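Local atomic coordinates of protein MJ1225 (Methanocaldococcus jannaschii, PDB entry 3KH5), a protein that is of unknown function but binds AMP and ADP through its CBS domains and is a putative archaeal homologue of the AMPK gamma subunit. Residues 247-252 / 270-275; 108-113 / 129-134. One frame throughout, in Å; residues are numbered along the deposited sequence.

Contact 1. Residues 247-252 / 270-275. With ADP (adenosine-5'-diphosphate), chain E.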
ATOM      1  N   GLU A 247       4.050 -18.110   1.380  1.00 34.15           N
ATOM      2  CA  GLU A 247       3.395 -18.456   2.639  1.00 33.76           C
ATOM      3  C   GLU A 247       3.695 -17.448   3.751  1.00 33.12           C
ATOM      4  O   GLU A 247       2.800 -17.071   4.510  1.00 32.91           O
ATOM      5  CB  GLU A 247       3.790 -19.866   3.075  1.00 33.97           C
ATOM      6  CG  GLU A 247       3.107 -20.351   4.349  1.00 35.28           C
ATOM      7  CD  GLU A 247       3.485 -21.777   4.700  1.00 37.03           C
ATOM      8  OE1 GLU A 247       2.583 -22.547   5.091  1.00 37.95           O
ATOM      9  OE2 GLU A 247       4.676 -22.136   4.574  1.00 37.69           O
ATOM     10  N   ILE A 248       4.957 -17.025   3.845  1.00 32.75           N
ATOM     11  CA  ILE A 248       5.354 -15.992   4.802  1.00 32.62           C
ATOM     12  C   ILE A 248       4.546 -14.700   4.612  1.00 32.54           C
ATOM     13  O   ILE A 248       4.057 -14.134   5.588  1.00 32.45           O
ATOM     14  CB  ILE A 248       6.882 -15.723   4.755  1.00 32.67           C
ATOM     15  CG1 ILE A 248       7.629 -16.866   5.459  1.00 32.98           C
ATOM     16  CG2 ILE A 248       7.234 -14.395   5.443  1.00 32.69           C
ATOM     17  CD1 ILE A 248       9.039 -17.082   4.928  1.00 33.49           C
ATOM     18  N   MET A 249       4.391 -14.256   3.363  1.00 32.53           N
ATOM     19  CA  MET A 249       3.639 -13.029   3.053  1.00 32.71           C
ATOM     20  C   MET A 249       2.191 -13.113   3.522  1.00 32.75           C
ATOM     21  O   MET A 249       1.689 -12.235   4.228  1.00 32.72           O
ATOM     22  CB  MET A 249       3.656 -12.758   1.542  1.00 32.89           C
ATOM     23  CG  MET A 249       5.023 -12.448   0.956  1.00 33.30           C
ATOM     24  SD  MET A 249       4.991 -12.429  -0.847  1.00 35.29           S
ATOM     25  CE  MET A 249       6.626 -11.791  -1.208  1.00 34.47           C
ATOM     26  N   VAL A 250       1.546 -14.199   3.126  1.00 32.98           N
ATOM     27  CA  VAL A 250       0.125 -14.401   3.299  1.00 33.34           C
ATOM     28  C   VAL A 250      -0.278 -14.672   4.765  1.00 33.16           C
ATOM     29  O   VAL A 250      -1.377 -14.293   5.190  1.00 33.33           O
ATOM     30  CB  VAL A 250      -0.315 -15.513   2.303  1.00 33.54           C
ATOM     31  CG1 VAL A 250      -1.366 -16.529   2.926  1.00 33.81           C
ATOM     32  CG2 VAL A 250      -0.824 -14.916   0.987  1.00 33.83           C
ATOM     33  N   THR A 251       0.610 -15.289   5.540  1.00 32.97           N
ATOM     34  CA  THR A 251       0.334 -15.550   6.959  1.00 32.92           C
ATOM     35  C   THR A 251       0.744 -14.385   7.857  1.00 32.95           C
ATOM     36  O   THR A 251       0.478 -14.402   9.063  1.00 32.93           O
ATOM     37  CB  THR A 251       1.033 -16.825   7.463  1.00 32.87           C
ATOM     38  OG1 THR A 251       2.453 -16.685   7.319  1.00 32.71           O
ATOM     39  CG2 THR A 251       0.548 -18.050   6.691  1.00 32.99           C
ATOM     40  N   ASN A 252       1.382 -13.378   7.267  1.00 33.03           N
ATOM     41  CA  ASN A 252       1.832 -12.210   8.018  1.00 33.17           C
ATOM     42  C   ASN A 252       1.290 -10.870   7.516  1.00 33.65           C
ATOM     43  O   ASN A 252       1.645  -9.813   8.054  1.00 33.24           O
ATOM     44  CB  ASN A 252       3.357 -12.178   8.044  1.00 32.98           C
ATOM     45  CG  ASN A 252       3.937 -13.210   8.982  1.00 32.87           C
ATOM     46  OD1 ASN A 252       3.848 -13.065  10.200  1.00 33.34           O
ATOM     47  ND2 ASN A 252       4.545 -14.255   8.425  1.00 31.60           N
ATOM     48  N   ILE A 270      11.279  -8.832  -3.526  1.00 34.59           N
ATOM     49  CA  ILE A 270      10.220  -9.649  -4.105  1.00 33.39           C
ATOM     50  C   ILE A 270       8.908  -9.307  -3.411  1.00 32.86           C
ATOM     51  O   ILE A 270       8.866  -9.144  -2.191  1.00 32.88           O
ATOM     52  CB  ILE A 270      10.556 -11.164  -4.031  1.00 33.31           C
ATOM     53  CG1 ILE A 270       9.436 -12.011  -4.655  1.00 33.22           C
ATOM     54  CG2 ILE A 270      10.885 -11.590  -2.586  1.00 32.79           C
ATOM     55  CD1 ILE A 270       9.879 -13.391  -5.118  1.00 33.81           C
ATOM     56  N   THR A 271       7.845  -9.172  -4.194  1.00 32.27           N
ATOM     57  CA  THR A 271       6.568  -8.779  -3.635  1.00 31.89           C
ATOM     58  C   THR A 271       5.492  -9.753  -4.069  1.00 32.06           C
ATOM     59  O   THR A 271       5.730 -10.638  -4.901  1.00 31.91           O
ATOM     60  CB  THR A 271       6.154  -7.349  -4.070  1.00 31.72           C
ATOM     61  OG1 THR A 271       5.794  -7.351  -5.458  1.00 32.10           O
ATOM     62  CG2 THR A 271       7.273  -6.334  -3.820  1.00 30.77           C
ATOM     63  N   GLU A 272       4.301  -9.568  -3.515  1.00 32.46           N
ATOM     64  CA  GLU A 272       3.141 -10.366  -3.876  1.00 33.22           C
ATOM     65  C   GLU A 272       2.839 -10.343  -5.368  1.00 33.15           C
ATOM     66  O   GLU A 272       2.411 -11.357  -5.918  1.00 33.28           O
ATOM     67  CB  GLU A 272       1.917  -9.902  -3.096  1.00 33.47           C
ATOM     68  CG  GLU A 272       1.974 -10.268  -1.628  1.00 35.41           C
ATOM     69  CD  GLU A 272       0.814  -9.708  -0.834  1.00 37.74           C
ATOM     70  OE1 GLU A 272       0.468  -8.519  -1.012  1.00 38.56           O
ATOM     71  OE2 GLU A 272       0.256 -10.459  -0.011  1.00 38.87           O
ATOM     72  N   LYS A 273       3.050  -9.199  -6.025  1.00 33.09           N
ATOM     73  CA  LYS A 273       2.829  -9.127  -7.470  1.00 33.00           C
ATOM     74  C   LYS A 273       3.797 -10.049  -8.206  1.00 33.40           C
ATOM     75  O   LYS A 273       3.409 -10.718  -9.165  1.00 33.50           O
ATOM     76  CB  LYS A 273       2.939  -7.698  -8.012  1.00 32.56           C
ATOM     77  CG  LYS A 273       2.318  -7.536  -9.411  1.00 31.67           C
ATOM     78  CD  LYS A 273       2.512  -6.139  -9.996  1.00 29.65           C
ATOM     79  CE  LYS A 273       1.892  -5.049  -9.123  1.00 29.16           C
ATOM     80  NZ  LYS A 273       0.435  -5.251  -8.889  1.00 28.15           N
ATOM     81  N   ASP A 274       5.047 -10.084  -7.745  1.00 33.95           N
ATOM     82  CA  ASP A 274       6.067 -10.971  -8.308  1.00 34.71           C
ATOM     83  C   ASP A 274       5.729 -12.442  -8.131  1.00 35.33           C
ATOM     84  O   ASP A 274       5.965 -13.246  -9.035  1.00 35.56           O
ATOM     85  CB  ASP A 274       7.419 -10.728  -7.647  1.00 34.62           C
ATOM     86  CG  ASP A 274       7.963  -9.354  -7.928  1.00 34.80           C
ATOM     87  OD1 ASP A 274       7.824  -8.879  -9.075  1.00 34.82           O
ATOM     88  OD2 ASP A 274       8.543  -8.758  -6.999  1.00 34.79           O
ATOM     89  N   VAL A 275       5.220 -12.793  -6.950  1.00 35.93           N
ATOM     90  CA  VAL A 275       4.767 -14.155  -6.666  1.00 36.56           C
ATOM     91  C   VAL A 275       3.711 -14.568  -7.683  1.00 37.09           C
ATOM     92  O   VAL A 275       3.759 -15.676  -8.216  1.00 37.18           O
ATOM     93  CB  VAL A 275       4.207 -14.302  -5.220  1.00 36.50           C
ATOM     94  CG1 VAL A 275       3.536 -15.661  -5.019  1.00 36.62           C
ATOM     95  CG2 VAL A 275       5.314 -14.112  -4.199  1.00 36.13           C
TER
HETATM   96  PB  ADP E 284       4.825  -2.445  -3.353  1.00 47.80           P
HETATM   97  O1B ADP E 284       4.074  -3.335  -2.430  1.00 47.89           O
HETATM   98  O2B ADP E 284       6.204  -1.855  -2.670  1.00 46.75           O
HETATM   99  O3B ADP E 284       3.991  -1.141  -3.827  1.00 47.81           O
HETATM  100  PA  ADP E 284       4.367  -3.755  -5.877  1.00 44.76           P
HETATM  101  O1A ADP E 284       3.759  -5.097  -5.708  1.00 45.01           O
HETATM  102  O2A ADP E 284       3.309  -2.583  -6.203  1.00 44.93           O
HETATM  103  O3A ADP E 284       5.289  -3.275  -4.636  1.00 46.09           O
HETATM  104  O5' ADP E 284       5.513  -3.781  -6.981  1.00 43.23           O
HETATM  105  C5' ADP E 284       5.276  -3.948  -8.391  1.00 40.37           C
HETATM  106  C4' ADP E 284       6.647  -4.326  -9.014  1.00 38.76           C
HETATM  107  O4' ADP E 284       7.623  -3.322  -8.583  1.00 37.85           O
HETATM  108  C3' ADP E 284       7.164  -5.691  -8.522  1.00 37.84           C
HETATM  109  O3' ADP E 284       7.885  -6.337  -9.577  1.00 38.01           O
HETATM  110  C2' ADP E 284       8.109  -5.330  -7.372  1.00 37.10           C
HETATM  111  O2' ADP E 284       9.159  -6.302  -7.225  1.00 35.85           O
HETATM  112  C1' ADP E 284       8.674  -3.970  -7.810  1.00 37.00           C
HETATM  113  N9  ADP E 284       9.069  -3.149  -6.611  1.00 36.21           N
HETATM  114  C8  ADP E 284       8.388  -3.001  -5.468  1.00 36.35           C
HETATM  115  N7  ADP E 284       9.064  -2.205  -4.637  1.00 36.12           N
HETATM  116  C5  ADP E 284      10.185  -1.842  -5.242  1.00 36.26           C
HETATM  117  C6  ADP E 284      11.260  -1.036  -4.876  1.00 36.42           C
HETATM  118  N6  ADP E 284      11.296  -0.442  -3.684  1.00 36.12           N
HETATM  119  N1  ADP E 284      12.263  -0.867  -5.754  1.00 36.59           N
HETATM  120  C2  ADP E 284      12.236  -1.458  -6.945  1.00 36.52           C
HETATM  121  N3  ADP E 284      11.223  -2.230  -7.321  1.00 36.40           N
HETATM  122  C4  ADP E 284      10.187  -2.440  -6.495  1.00 36.27           C
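Met249 does the touching for helix 242-252, pushing its thioether into the bend where strand 266-271 passes into helix 272-275. Its SD lies 3.8 Å from Glu272 CG and equally near Val275 CG2; the Met249 side chain runs past both of them in the opposite direction. The CE methyl goes further in, to 3.6 Å from Ile270 O. That depth comes from a chain extended beyond CG (chi2 170°, chi3 171°), which carries the methyl straight out from the helix. Around this tip, Leu257 of strand 256-260 touches Met249, while Val275 also rests on Leu242 and Ala246 of the same helix, within this CBS domain.

On the nucleotide side of the bend, Thr271 is the N-cap residue of helix 272-275, and its OG1 donates to O1A of the ADP at 3.0 Å. Asp274, three residues on, grips the ribose with both carboxylate oxygens: OD1 takes O3' at 2.6 Å and OD2 takes O2' at 2.5 Å. What positions this carboxylate is the Thr271 N, which donates to Asp274 OD2 at 2.9 Å on its anti side, as in one half of a capping box, together with a salt bridge from Lys277 to OD1. Accepting from both ribose hydroxyls, the carboxylate is matched to the cis-diol, consistent with a site made for ribonucleotides.

Contact 2. Residues 108-113 / 129-134. With ADP (adenosine-5'-diphosphate), chain B.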
ATOM      1  N   GLU A 108      -4.369 -11.120 -14.317  1.00 38.98           N
ATOM      2  CA  GLU A 108      -3.916 -10.259 -15.409  1.00 39.28           C
ATOM      3  C   GLU A 108      -4.071  -8.775 -15.057  1.00 38.74           C
ATOM      4  O   GLU A 108      -3.235  -7.953 -15.437  1.00 38.65           O
ATOM      5  CB  GLU A 108      -4.657 -10.580 -16.707  1.00 39.66           C
ATOM      6  CG  GLU A 108      -4.039  -9.933 -17.944  1.00 41.87           C
ATOM      7  CD  GLU A 108      -4.810 -10.226 -19.218  1.00 44.51           C
ATOM      8  OE1 GLU A 108      -4.161 -10.483 -20.254  1.00 45.44           O
ATOM      9  OE2 GLU A 108      -6.060 -10.203 -19.190  1.00 45.45           O
ATOM     10  N   THR A 109      -5.142  -8.449 -14.335  1.00 38.32           N
ATOM     11  CA  THR A 109      -5.399  -7.083 -13.890  1.00 37.92           C
ATOM     12  C   THR A 109      -4.302  -6.621 -12.932  1.00 37.30           C
ATOM     13  O   THR A 109      -3.727  -5.549 -13.119  1.00 37.36           O
ATOM     14  CB  THR A 109      -6.791  -6.963 -13.224  1.00 38.09           C
ATOM     15  OG1 THR A 109      -7.807  -7.233 -14.196  1.00 38.48           O
ATOM     16  CG2 THR A 109      -7.016  -5.569 -12.652  1.00 38.22           C
ATOM     17  N   PHE A 110      -4.004  -7.444 -11.927  1.00 36.34           N
ATOM     18  CA  PHE A 110      -2.973  -7.116 -10.944  1.00 35.30           C
ATOM     19  C   PHE A 110      -1.601  -6.967 -11.596  1.00 35.02           C
ATOM     20  O   PHE A 110      -0.828  -6.072 -11.248  1.00 34.61           O
ATOM     21  CB  PHE A 110      -2.893  -8.189  -9.852  1.00 35.08           C
ATOM     22  CG  PHE A 110      -4.116  -8.278  -8.979  1.00 34.10           C
ATOM     23  CD1 PHE A 110      -4.895  -7.155  -8.714  1.00 33.55           C
ATOM     24  CD2 PHE A 110      -4.469  -9.490  -8.391  1.00 33.26           C
ATOM     25  CE1 PHE A 110      -6.018  -7.245  -7.900  1.00 33.23           C
ATOM     26  CE2 PHE A 110      -5.587  -9.589  -7.568  1.00 32.66           C
ATOM     27  CZ  PHE A 110      -6.362  -8.466  -7.324  1.00 32.81           C
ATOM     28  N   LEU A 111      -1.315  -7.855 -12.548  1.00 34.67           N
ATOM     29  CA  LEU A 111      -0.014  -7.910 -13.209  1.00 34.61           C
ATOM     30  C   LEU A 111       0.230  -6.813 -14.251  1.00 34.41           C
ATOM     31  O   LEU A 111       1.373  -6.388 -14.441  1.00 34.37           O
ATOM     32  CB  LEU A 111       0.187  -9.285 -13.858  1.00 34.67           C
ATOM     33  CG  LEU A 111       0.894 -10.430 -13.120  1.00 35.37           C
ATOM     34  CD1 LEU A 111       0.513 -10.528 -11.644  1.00 35.82           C
ATOM     35  CD2 LEU A 111       0.618 -11.744 -13.840  1.00 35.86           C
ATOM     36  N   THR A 112      -0.818  -6.359 -14.934  1.00 34.31           N
ATOM     37  CA  THR A 112      -0.622  -5.415 -16.045  1.00 34.30           C
ATOM     38  C   THR A 112      -1.111  -4.003 -15.756  1.00 34.17           C
ATOM     39  O   THR A 112      -0.713  -3.051 -16.435  1.00 34.40           O
ATOM     40  CB  THR A 112      -1.277  -5.901 -17.356  1.00 34.30           C
ATOM     41  OG1 THR A 112      -2.698  -5.946 -17.198  1.00 34.74           O
ATOM     42  CG2 THR A 112      -0.765  -7.276 -17.746  1.00 34.23           C
ATOM     43  N   LYS A 113      -1.978  -3.870 -14.756  1.00 33.91           N
ATOM     44  CA  LYS A 113      -2.540  -2.566 -14.412  1.00 33.72           C
ATOM     45  C   LYS A 113      -1.992  -1.969 -13.110  1.00 33.47           C
ATOM     46  O   LYS A 113      -2.558  -1.007 -12.597  1.00 33.26           O
ATOM     47  CB  LYS A 113      -4.078  -2.616 -14.367  1.00 33.80           C
ATOM     48  CG  LYS A 113      -4.760  -3.216 -15.604  1.00 34.61           C
ATOM     49  CD  LYS A 113      -4.496  -2.422 -16.880  1.00 35.60           C
ATOM     50  CE  LYS A 113      -4.951  -3.216 -18.096  1.00 36.70           C
ATOM     51  NZ  LYS A 113      -4.686  -2.512 -19.382  1.00 37.00           N
ATOM     52  N   SER A 129     -17.950  -6.836  -3.490  1.00 39.92           N
ATOM     53  CA  SER A 129     -16.858  -7.307  -2.648  1.00 39.09           C
ATOM     54  C   SER A 129     -15.558  -6.611  -3.052  1.00 38.51           C
ATOM     55  O   SER A 129     -15.580  -5.521  -3.629  1.00 38.30           O
ATOM     56  CB  SER A 129     -16.712  -8.828  -2.772  1.00 39.10           C
ATOM     57  OG  SER A 129     -15.873  -9.339  -1.748  1.00 39.31           O
ATOM     58  N   LEU A 130     -14.433  -7.253  -2.744  1.00 37.96           N
ATOM     59  CA  LEU A 130     -13.103  -6.772  -3.100  1.00 37.57           C
ATOM     60  C   LEU A 130     -12.140  -7.951  -3.071  1.00 37.22           C
ATOM     61  O   LEU A 130     -12.232  -8.818  -2.200  1.00 37.39           O
ATOM     62  CB  LEU A 130     -12.628  -5.693  -2.122  1.00 37.57           C
ATOM     63  CG  LEU A 130     -11.254  -5.065  -2.393  1.00 37.62           C
ATOM     64  CD1 LEU A 130     -11.408  -3.628  -2.871  1.00 37.74           C
ATOM     65  CD2 LEU A 130     -10.433  -5.096  -1.121  1.00 37.92           C
ATOM     66  N   ILE A 131     -11.225  -7.978  -4.036  1.00 36.60           N
ATOM     67  CA  ILE A 131     -10.175  -8.994  -4.103  1.00 35.90           C
ATOM     68  C   ILE A 131      -8.807  -8.310  -4.158  1.00 35.36           C
ATOM     69  O   ILE A 131      -8.648  -7.278  -4.809  1.00 35.20           O
ATOM     70  CB  ILE A 131     -10.372  -9.943  -5.324  1.00 35.98           C
ATOM     71  CG1 ILE A 131      -9.382 -11.115  -5.306  1.00 36.23           C
ATOM     72  CG2 ILE A 131     -10.284  -9.192  -6.646  1.00 35.73           C
ATOM     73  CD1 ILE A 131      -9.943 -12.382  -4.700  1.00 37.00           C
ATOM     74  N   THR A 132      -7.828  -8.885  -3.464  1.00 34.74           N
ATOM     75  CA  THR A 132      -6.470  -8.354  -3.467  1.00 34.19           C
ATOM     76  C   THR A 132      -5.532  -9.472  -3.885  1.00 33.88           C
ATOM     77  O   THR A 132      -5.945 -10.633  -3.974  1.00 33.85           O
ATOM     78  CB  THR A 132      -6.046  -7.855  -2.072  1.00 34.14           C
ATOM     79  OG1 THR A 132      -5.896  -8.973  -1.188  1.00 34.00           O
ATOM     80  CG2 THR A 132      -7.073  -6.883  -1.494  1.00 34.02           C
ATOM     81  N   GLU A 133      -4.271  -9.124  -4.138  1.00 33.38           N
ATOM     82  CA  GLU A 133      -3.246 -10.103  -4.508  1.00 32.93           C
ATOM     83  C   GLU A 133      -3.039 -11.187  -3.438  1.00 32.86           C
ATOM     84  O   GLU A 133      -2.877 -12.365  -3.772  1.00 32.54           O
ATOM     85  CB  GLU A 133      -1.926  -9.399  -4.820  1.00 32.94           C
ATOM     86  CG  GLU A 133      -1.965  -8.530  -6.070  1.00 32.76           C
ATOM     87  CD  GLU A 133      -0.723  -7.674  -6.224  1.00 32.83           C
ATOM     88  OE1 GLU A 133      -0.183  -7.611  -7.349  1.00 33.36           O
ATOM     89  OE2 GLU A 133      -0.286  -7.070  -5.221  1.00 33.08           O
ATOM     90  N   ARG A 134      -3.060 -10.781  -2.166  1.00 32.76           N
ATOM     91  CA  ARG A 134      -2.941 -11.703  -1.027  1.00 33.07           C
ATOM     92  C   ARG A 134      -4.057 -12.753  -1.033  1.00 32.90           C
ATOM     93  O   ARG A 134      -3.797 -13.933  -0.794  1.00 32.73           O
ATOM     94  CB  ARG A 134      -2.941 -10.929   0.305  1.00 33.16           C
ATOM     95  CG  ARG A 134      -2.490 -11.745   1.534  1.00 34.95           C
ATOM     96  CD  ARG A 134      -1.921 -10.876   2.674  1.00 37.49           C
ATOM     97  NE  ARG A 134      -0.994  -9.853   2.183  1.00 39.36           N
ATOM     98  CZ  ARG A 134      -1.026  -8.561   2.511  1.00 40.11           C
ATOM     99  NH1 ARG A 134      -1.924  -8.105   3.386  1.00 40.53           N
ATOM    100  NH2 ARG A 134      -0.137  -7.725   1.980  1.00 40.32           N
TER
HETATM  101  PB  ADP B 281      -4.308  -3.410   1.229  1.00 83.89           P
HETATM  102  O1B ADP B 281      -4.977  -3.179   2.530  1.00 84.21           O
HETATM  103  O2B ADP B 281      -2.694  -3.284   1.355  1.00 84.09           O
HETATM  104  O3B ADP B 281      -4.697  -2.322   0.122  1.00 84.15           O
HETATM  105  PA  ADP B 281      -3.778  -6.128   1.147  1.00 80.80           P
HETATM  106  O1A ADP B 281      -3.065  -5.979   2.457  1.00 81.06           O
HETATM  107  O2A ADP B 281      -4.354  -7.597   0.694  1.00 80.96           O
HETATM  108  O3A ADP B 281      -4.632  -4.849   0.586  1.00 82.53           O
HETATM  109  O5' ADP B 281      -5.171  -6.208   2.029  1.00 78.64           O
HETATM  110  C5' ADP B 281      -5.278  -6.588   3.438  1.00 74.75           C
HETATM  111  C4' ADP B 281      -6.308  -7.735   3.675  1.00 71.65           C
HETATM  112  O4' ADP B 281      -7.617  -7.278   4.145  1.00 69.44           O
HETATM  113  C3' ADP B 281      -6.531  -8.471   2.352  1.00 70.50           C
HETATM  114  O3' ADP B 281      -6.445  -9.896   2.553  1.00 70.79           O
HETATM  115  C2' ADP B 281      -7.924  -8.066   1.878  1.00 68.86           C
HETATM  116  O2' ADP B 281      -8.638  -9.268   1.581  1.00 68.90           O
HETATM  117  C1' ADP B 281      -8.596  -7.338   3.058  1.00 66.97           C
HETATM  118  N9  ADP B 281      -9.088  -5.924   2.804  1.00 63.11           N
HETATM  119  C8  ADP B 281      -8.406  -4.934   2.218  1.00 61.60           C
HETATM  120  N7  ADP B 281      -9.156  -3.830   2.182  1.00 60.07           N
HETATM  121  C5  ADP B 281     -10.324  -4.107   2.753  1.00 59.32           C
HETATM  122  C6  ADP B 281     -11.483  -3.371   3.003  1.00 58.01           C
HETATM  123  N6  ADP B 281     -11.570  -2.093   2.637  1.00 56.86           N
HETATM  124  N1  ADP B 281     -12.519  -3.973   3.620  1.00 57.88           N
HETATM  125  C2  ADP B 281     -12.447  -5.248   3.986  1.00 58.58           C
HETATM  126  N3  ADP B 281     -11.356  -5.973   3.762  1.00 59.51           N
HETATM  127  C4  ADP B 281     -10.283  -5.438   3.148  1.00 60.67           C
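Thr132 OG1 has two partners: it donates to O2A of the ADP at 2.8 Å and caps a backbone N at the start of helix 133-140. Behind this N-cap threonine, the ring of Phe110 meets the peptide that follows it, CZ lying 3.7 Å from Thr132 C. The setting is the CBS fold, with helix 103-112 laid against the point where strand 127-132 runs into helix 133-140. Asp135 OD2 accepts from Thr132 N, steadying the same turn, and its OD1 is hydrogen-bonded to the ADP.

Phe110 fills the joint. Glu133 CG sits over one ring face in a CH-pi contact, 3.9 Å from the centroid and 27° off the normal, offset toward the rim near CD2. At the ring edge, Ile131 O lies close to the plane, 3.6 Å from CZ, and Ile131 CG2 also packs on CZ. With chi1 at -66°, CG stands beside the backbone N, and the ring points off the helix into the bend; Val136 adds a further apolar wall. An alanine here would take away the whole ring, which would probably open a gap behind the Thr132 peptide and leave Glu133 CG without the face it rests on.

Further along, Arg134 lays its guanidinium against the alpha phosphate, which lies over one face. Its NH1 comes to 2.6 Å from O1A of the ADP, but the N-H points poorly at 115°, making this a weak hydrogen bond.

In the fold
Contacts 1 and 2 are counterparts in two CBS domains: Met249 and Phe110 fill equivalent strand-to-helix bends, and Thr271 and Thr132 each hold an ADP alpha phosphate. Their centres lie 14 Å apart, and the two bends face each other through reciprocal salt bridges. Glu272 OE2 reaches Arg134 NE at 2.6 Å, while Lys273 NZ pairs with Glu133 OE1 and probably also donates to Phe110 O at 2.8 Å. The Glu272 side chain lies about 5 Å from contact 2's ADP, and Glu133's equally near contact 1's (nearest atoms). Val250 CG2 packs on Arg134 O at 3.6 Å. The charged seam links two nucleotide pockets, with Arg134 and Lys273 each touching both an ADP and the opposite domain.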